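Local coordinates for protein NAD-dependent aldehyde dehydrogenase (Burkholderia multivorans, PDB 5UJU) that probably oxidises aldehydes to carboxylic acids with NAD as the electron acceptor, as other members of the aldehyde dehydrogenase family do, at residues Leu127-Arg132 with Leu258-Phe263; Ala371-Val376 with Val463-Ser468. All blocks are in the same frame, centred on the assembly; numbering follows the deposited sequence.

Contact 1: Leu127-Arg132 with Leu258-Phe263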
loop_
_atom_site.group_PDB
_atom_site.type_symbol
_atom_site.label_atom_id
_atom_site.label_comp_id
_atom_site.label_asym_id
_atom_site.label_seq_id
_atom_site.Cartn_x
_atom_site.Cartn_y
_atom_site.Cartn_z
ATOM N N LEU A 127 -1.731 -7.942 23.889
ATOM C CA LEU A 127 -3.105 -8.405 23.648
ATOM C C LEU A 127 -3.582 -9.358 24.741
ATOM O O LEU A 127 -4.741 -9.291 25.170
ATOM C CB LEU A 127 -3.210 -9.063 22.270
ATOM C CG LEU A 127 -3.044 -8.061 21.117
ATOM C CD1 LEU A 127 -3.181 -8.718 19.754
ATOM C CD2 LEU A 127 -4.075 -6.976 21.289
ATOM N N ALA A 128 -2.702 -10.249 25.205
ATOM C CA ALA A 128 -3.070 -11.145 26.292
ATOM C C ALA A 128 -3.450 -10.353 27.534
ATOM O O ALA A 128 -4.446 -10.662 28.195
ATOM C CB ALA A 128 -1.911 -12.103 26.599
ATOM N N ARG A 129 -2.682 -9.307 27.849
ATOM C CA ARG A 129 -2.974 -8.511 29.036
ATOM C C ARG A 129 -4.210 -7.643 28.830
ATOM O O ARG A 129 -4.967 -7.401 29.776
ATOM C CB ARG A 129 -1.764 -7.657 29.400
ATOM C CG ARG A 129 -0.499 -8.485 29.650
ATOM C CD ARG A 129 0.543 -7.730 30.460
ATOM N NE ARG A 129 1.790 -8.488 30.560
ATOM C CZ ARG A 129 2.882 -8.055 31.180
ATOM N NH1 ARG A 129 2.890 -6.863 31.777
ATOM N NH2 ARG A 129 3.964 -8.815 31.208
ATOM N N LEU A 130 -4.418 -7.147 27.619
ATOM C CA LEU A 130 -5.641 -6.400 27.363
ATOM C C LEU A 130 -6.863 -7.281 27.586
ATOM O O LEU A 130 -7.838 -6.848 28.209
ATOM C CB LEU A 130 -5.624 -5.835 25.948
ATOM C CG LEU A 130 -4.601 -4.738 25.642
ATOM C CD1 LEU A 130 -4.664 -4.409 24.159
ATOM C CD2 LEU A 130 -4.902 -3.507 26.471
ATOM N N ASN A 131 -6.804 -8.547 27.144
ATOM C CA ASN A 131 -7.920 -9.457 27.395
ATOM C C ASN A 131 -8.174 -9.618 28.889
ATOM O O ASN A 131 -9.330 -9.606 29.331
ATOM C CB ASN A 131 -7.674 -10.822 26.754
ATOM C CG ASN A 131 -8.879 -11.733 26.870
ATOM O OD1 ASN A 131 -8.791 -12.831 27.405
ATOM N ND2 ASN A 131 -10.014 -11.279 26.352
ATOM N N ARG A 132 -7.108 -9.758 29.690
ATOM C CA ARG A 132 -7.307 -9.866 31.133
ATOM C C ARG A 132 -7.914 -8.607 31.734
ATOM O O ARG A 132 -8.546 -8.692 32.790
ATOM C CB ARG A 132 -5.993 -10.183 31.854
ATOM C CG ARG A 132 -5.460 -11.578 31.589
ATOM C CD ARG A 132 -4.339 -11.920 32.570
ATOM N NE ARG A 132 -3.026 -11.558 32.038
ATOM C CZ ARG A 132 -2.324 -12.305 31.192
ATOM N NH1 ARG A 132 -2.805 -13.472 30.776
ATOM N NH2 ARG A 132 -1.141 -11.885 30.765
ATOM N N LEU A 258 6.276 -3.278 27.171
ATOM C CA LEU A 258 7.506 -2.791 26.554
ATOM C C LEU A 258 8.601 -2.597 27.596
ATOM O O LEU A 258 9.750 -3.002 27.383
ATOM C CB LEU A 258 7.229 -1.480 25.806
ATOM C CG LEU A 258 6.439 -1.651 24.505
ATOM C CD1 LEU A 258 5.610 -0.391 24.195
ATOM C CD2 LEU A 258 7.390 -1.962 23.366
ATOM N N ARG A 259 8.255 -2.004 28.740
ATOM C CA ARG A 259 9.238 -1.808 29.802
ATOM C C ARG A 259 9.769 -3.146 30.307
ATOM O O ARG A 259 10.983 -3.343 30.432
ATOM C CB ARG A 259 8.604 -1.019 30.950
ATOM C CG ARG A 259 9.600 -0.445 31.955
ATOM C CD ARG A 259 8.867 0.224 33.121
ATOM N NE ARG A 259 8.243 1.498 32.757
ATOM C CZ ARG A 259 6.950 1.640 32.476
ATOM N NH1 ARG A 259 6.144 0.585 32.505
ATOM N NH2 ARG A 259 6.459 2.833 32.162
ATOM N N GLU A 260 8.866 -4.091 30.579
ATOM C CA GLU A 260 9.273 -5.386 31.108
ATOM C C GLU A 260 10.110 -6.163 30.105
ATOM O O GLU A 260 10.934 -6.999 30.505
ATOM C CB GLU A 260 8.040 -6.184 31.535
ATOM C CG GLU A 260 7.319 -5.571 32.732
ATOM C CD GLU A 260 5.969 -6.219 33.018
ATOM O OE1 GLU A 260 5.819 -7.427 32.751
ATOM O OE2 GLU A 260 5.062 -5.514 33.512
ATOM N N ALA A 261 9.922 -5.894 28.810
ATOM C CA ALA A 261 10.711 -6.516 27.753
ATOM C C ALA A 261 12.045 -5.809 27.505
ATOM O O ALA A 261 12.770 -6.194 26.581
ATOM C CB ALA A 261 9.892 -6.558 26.454
ATOM N N GLY A 262 12.386 -4.786 28.290
ATOM C CA GLY A 262 13.647 -4.091 28.097
ATOM C C GLY A 262 13.616 -3.003 27.045
ATOM O O GLY A 262 14.674 -2.588 26.567
ATOM N N PHE A 263 12.435 -2.538 26.649
ATOM C CA PHE A 263 12.325 -1.445 25.697
ATOM C C PHE A 263 11.965 -0.136 26.384
ATOM O O PHE A 263 11.470 -0.110 27.514
ATOM C CB PHE A 263 11.288 -1.781 24.611
ATOM C CG PHE A 263 11.678 -2.974 23.809
ATOM C CD1 PHE A 263 12.814 -2.926 23.015
ATOM C CD2 PHE A 263 10.975 -4.158 23.906
ATOM C CE1 PHE A 263 13.210 -4.022 22.295
ATOM C CE2 PHE A 263 11.368 -5.260 23.188
ATOM C CZ PHE A 263 12.484 -5.191 22.382
#
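Arg129 and Glu260 reach toward each other from two helices, 97-132 and 245-260, and their meeting is a worked example of a salt bridge between helices whose backbones stay well apart here: the nearest CA atoms, those of Arg129 and Leu258, are 12.2 Å apart. The ionic part is an end-on, two-nitrogen grip. Arg129 NH2 gives a bond of 2.8 Å to Glu260 OE1, and Arg129 NH1 gives one of 3.1 Å to Glu260 OE2, fairly straight at 164°; a third bond, weak and bent, runs from NH1 to OE1. Both main acceptors lie almost in the guanidinium plane, yet the carboxylate is turned 38° from that plane, so its oxygens are approached from above their own plane. Reach comes from extended chains: each residue sets CG opposite its carbonyl carbon (chi1 -58° in Arg129) and then runs out nearly straight. Glu125, one turn back on the same helix, takes Arg129 NE, which probably helps fix the rotation of the guanidinium.

Backbone bonds end the second helix. Gly262, with positive phi, sends its N-H to Arg259 O, while Phe263 N bonds to Leu258 O at 2.8 Å. Glu260 thus lies within the Schellman motif that ends helix 245-260, and the contact as a whole is a surface salt bridge between two packed helices.

Contact 2: Ala371-Val376 with Val463-Ser468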
loop_
_atom_site.group_PDB
_atom_site.type_symbol
_atom_site.label_atom_id
_atom_site.label_comp_id
_atom_site.label_asym_id
_atom_site.label_seq_id
_atom_site.Cartn_x
_atom_site.Cartn_y
_atom_site.Cartn_z
ATOM N N ALA A 371 -47.346 -8.058 -0.135
ATOM C CA ALA A 371 -47.311 -7.051 0.919
ATOM C C ALA A 371 -47.089 -5.683 0.293
ATOM O O ALA A 371 -46.181 -5.515 -0.527
ATOM C CB ALA A 371 -46.213 -7.343 1.951
ATOM N N SER A 372 -47.912 -4.714 0.689
ATOM C CA SER A 372 -47.806 -3.355 0.185
ATOM C C SER A 372 -46.596 -2.640 0.778
ATOM O O SER A 372 -45.992 -3.074 1.771
ATOM C CB SER A 372 -49.068 -2.560 0.519
ATOM O OG SER A 372 -49.076 -2.199 1.895
ATOM N N PHE A 373 -46.253 -1.504 0.162
ATOM C CA PHE A 373 -45.214 -0.660 0.736
ATOM C C PHE A 373 -45.555 -0.287 2.175
ATOM O O PHE A 373 -44.725 -0.441 3.077
ATOM C CB PHE A 373 -44.999 0.601 -0.116
ATOM C CG PHE A 373 -43.999 1.573 0.482
ATOM C CD1 PHE A 373 -44.400 2.530 1.410
ATOM C CD2 PHE A 373 -42.657 1.516 0.128
ATOM C CE1 PHE A 373 -43.479 3.412 1.974
ATOM C CE2 PHE A 373 -41.727 2.398 0.686
ATOM C CZ PHE A 373 -42.141 3.346 1.610
ATOM N N ASP A 374 -46.786 0.181 2.418
ATOM C CA ASP A 374 -47.110 0.611 3.775
ATOM C C ASP A 374 -47.059 -0.553 4.751
ATOM O O ASP A 374 -46.653 -0.373 5.906
ATOM C CB ASP A 374 -48.470 1.297 3.839
ATOM C CG ASP A 374 -48.557 2.499 2.926
ATOM O OD1 ASP A 374 -47.604 3.308 2.886
ATOM O OD2 ASP A 374 -49.605 2.664 2.285
ATOM N N GLU A 375 -47.423 -1.760 4.303
ATOM C CA GLU A 375 -47.317 -2.911 5.193
ATOM C C GLU A 375 -45.858 -3.221 5.535
ATOM O O GLU A 375 -45.548 -3.551 6.682
ATOM C CB GLU A 375 -48.023 -4.127 4.583
ATOM C CG GLU A 375 -49.547 -3.936 4.522
ATOM C CD GLU A 375 -50.313 -5.074 3.866
ATOM O OE1 GLU A 375 -49.780 -5.751 2.962
ATOM O OE2 GLU A 375 -51.460 -5.306 4.296
ATOM N N VAL A 376 -44.942 -3.111 4.571
ATOM C CA VAL A 376 -43.533 -3.347 4.884
ATOM C C VAL A 376 -43.020 -2.285 5.850
ATOM O O VAL A 376 -42.363 -2.595 6.856
ATOM C CB VAL A 376 -42.688 -3.396 3.598
ATOM C CG1 VAL A 376 -41.190 -3.452 3.939
ATOM C CG2 VAL A 376 -43.074 -4.586 2.751
ATOM N N VAL A 463 -37.344 4.697 5.235
ATOM C CA VAL A 463 -37.977 3.723 4.350
ATOM C C VAL A 463 -38.370 4.486 3.087
ATOM O O VAL A 463 -39.156 5.437 3.149
ATOM C CB VAL A 463 -39.194 3.065 5.023
ATOM C CG1 VAL A 463 -39.796 1.985 4.119
ATOM C CG2 VAL A 463 -38.782 2.481 6.381
ATOM N N ILE A 464 -37.777 4.108 1.956
ATOM C CA ILE A 464 -37.748 4.930 0.747
ATOM C C ILE A 464 -38.456 4.172 -0.362
ATOM O O ILE A 464 -38.055 3.052 -0.710
ATOM C CB ILE A 464 -36.305 5.274 0.333
ATOM C CG1 ILE A 464 -35.604 6.043 1.453
ATOM C CG2 ILE A 464 -36.280 6.051 -0.998
ATOM C CD1 ILE A 464 -34.080 6.012 1.346
ATOM N N ALA A 465 -39.502 4.781 -0.920
ATOM C CA ALA A 465 -40.270 4.151 -1.988
ATOM C C ALA A 465 -39.567 4.364 -3.326
ATOM O O ALA A 465 -39.346 5.506 -3.745
ATOM C CB ALA A 465 -41.692 4.716 -2.030
ATOM N N THR A 466 -39.248 3.267 -4.004
ATOM C CA THR A 466 -38.614 3.272 -5.315
ATOM C C THR A 466 -39.607 2.789 -6.375
ATOM O O THR A 466 -40.663 2.235 -6.062
ATOM C CB THR A 466 -37.373 2.377 -5.315
ATOM O OG1 THR A 466 -37.780 1.012 -5.156
ATOM C CG2 THR A 466 -36.402 2.760 -4.155
ATOM N N ASP A 467 -39.256 3.011 -7.649
ATOM C CA ASP A 467 -40.101 2.539 -8.744
ATOM C C ASP A 467 -40.089 1.022 -8.857
ATOM O O ASP A 467 -41.081 0.430 -9.291
ATOM C CB ASP A 467 -39.655 3.157 -10.065
ATOM C CG ASP A 467 -39.866 4.646 -10.099
ATOM O OD1 ASP A 467 -40.683 5.134 -9.295
ATOM O OD2 ASP A 467 -39.211 5.329 -10.913
ATOM N N SER A 468 -38.990 0.383 -8.468
ATOM C CA SER A 468 -38.816 -1.053 -8.648
ATOM C C SER A 468 -37.543 -1.473 -7.927
ATOM O O SER A 468 -36.710 -0.642 -7.564
ATOM C CB SER A 468 -38.731 -1.437 -10.124
ATOM O OG SER A 468 -37.562 -0.906 -10.718
#
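The Phe373 ring is the flat group on which helix 373-388 meets strand 460-466. Over one face, off-centre, sits the methyl of Ala465 in a CH-pi contact, its CB 4.1 Å from the ring centroid and 30° off the normal. At the edge, near the ring plane, lie the carbonyl C of Ile464, the O of Val463 and, from the ring's own helix, Asp374 OD1, while Val463 CG1 comes in obliquely to reach Phe373 CZ at 3.7 Å. The closest approach is Phe373 CE2 to Ala465 CA, 3.5 Å, so the ring rests on strand backbone as well as on side chains. With CG anti to the backbone N (chi1 176°), CE2 and CZ are carried out from the first turn to reach the strand; Gln443 and Val359, from the strands flanking 460-466, touch the ring too.

That first turn is closed by a capping box: Glu375 N bonds to Ser372 OG at 3.0 Å, and Ser372 N to Glu375 OE1 at 3.1 Å. Polar and apolar work are thus divided. The box satisfies amides at the helix start, whereas the interface with the strand has no hydrogen bond and depends on buried apolar packing around one ring.

In the fold
Contact 1 and contact 2 lie on opposite sides of the chain's centre, their own centres 54 Å apart and their nearest atoms about 38 Å apart, and neither touches the other subunit of the dimer. They follow one another along the chain. As in other aldehyde dehydrogenases, the sheet containing strands 234-238 and 290-296, on whose side contact 1 lies, probably belongs to the NAD-binding domain, and the mixed sheet behind contact 2 to the catalytic domain. The Ile464 side chain is about 12 Å from the sodium ion held at Gly348 and Gly458, and neither contact contributes a ligand to that ion. One is a surface ion pair, the other buried apolar packing.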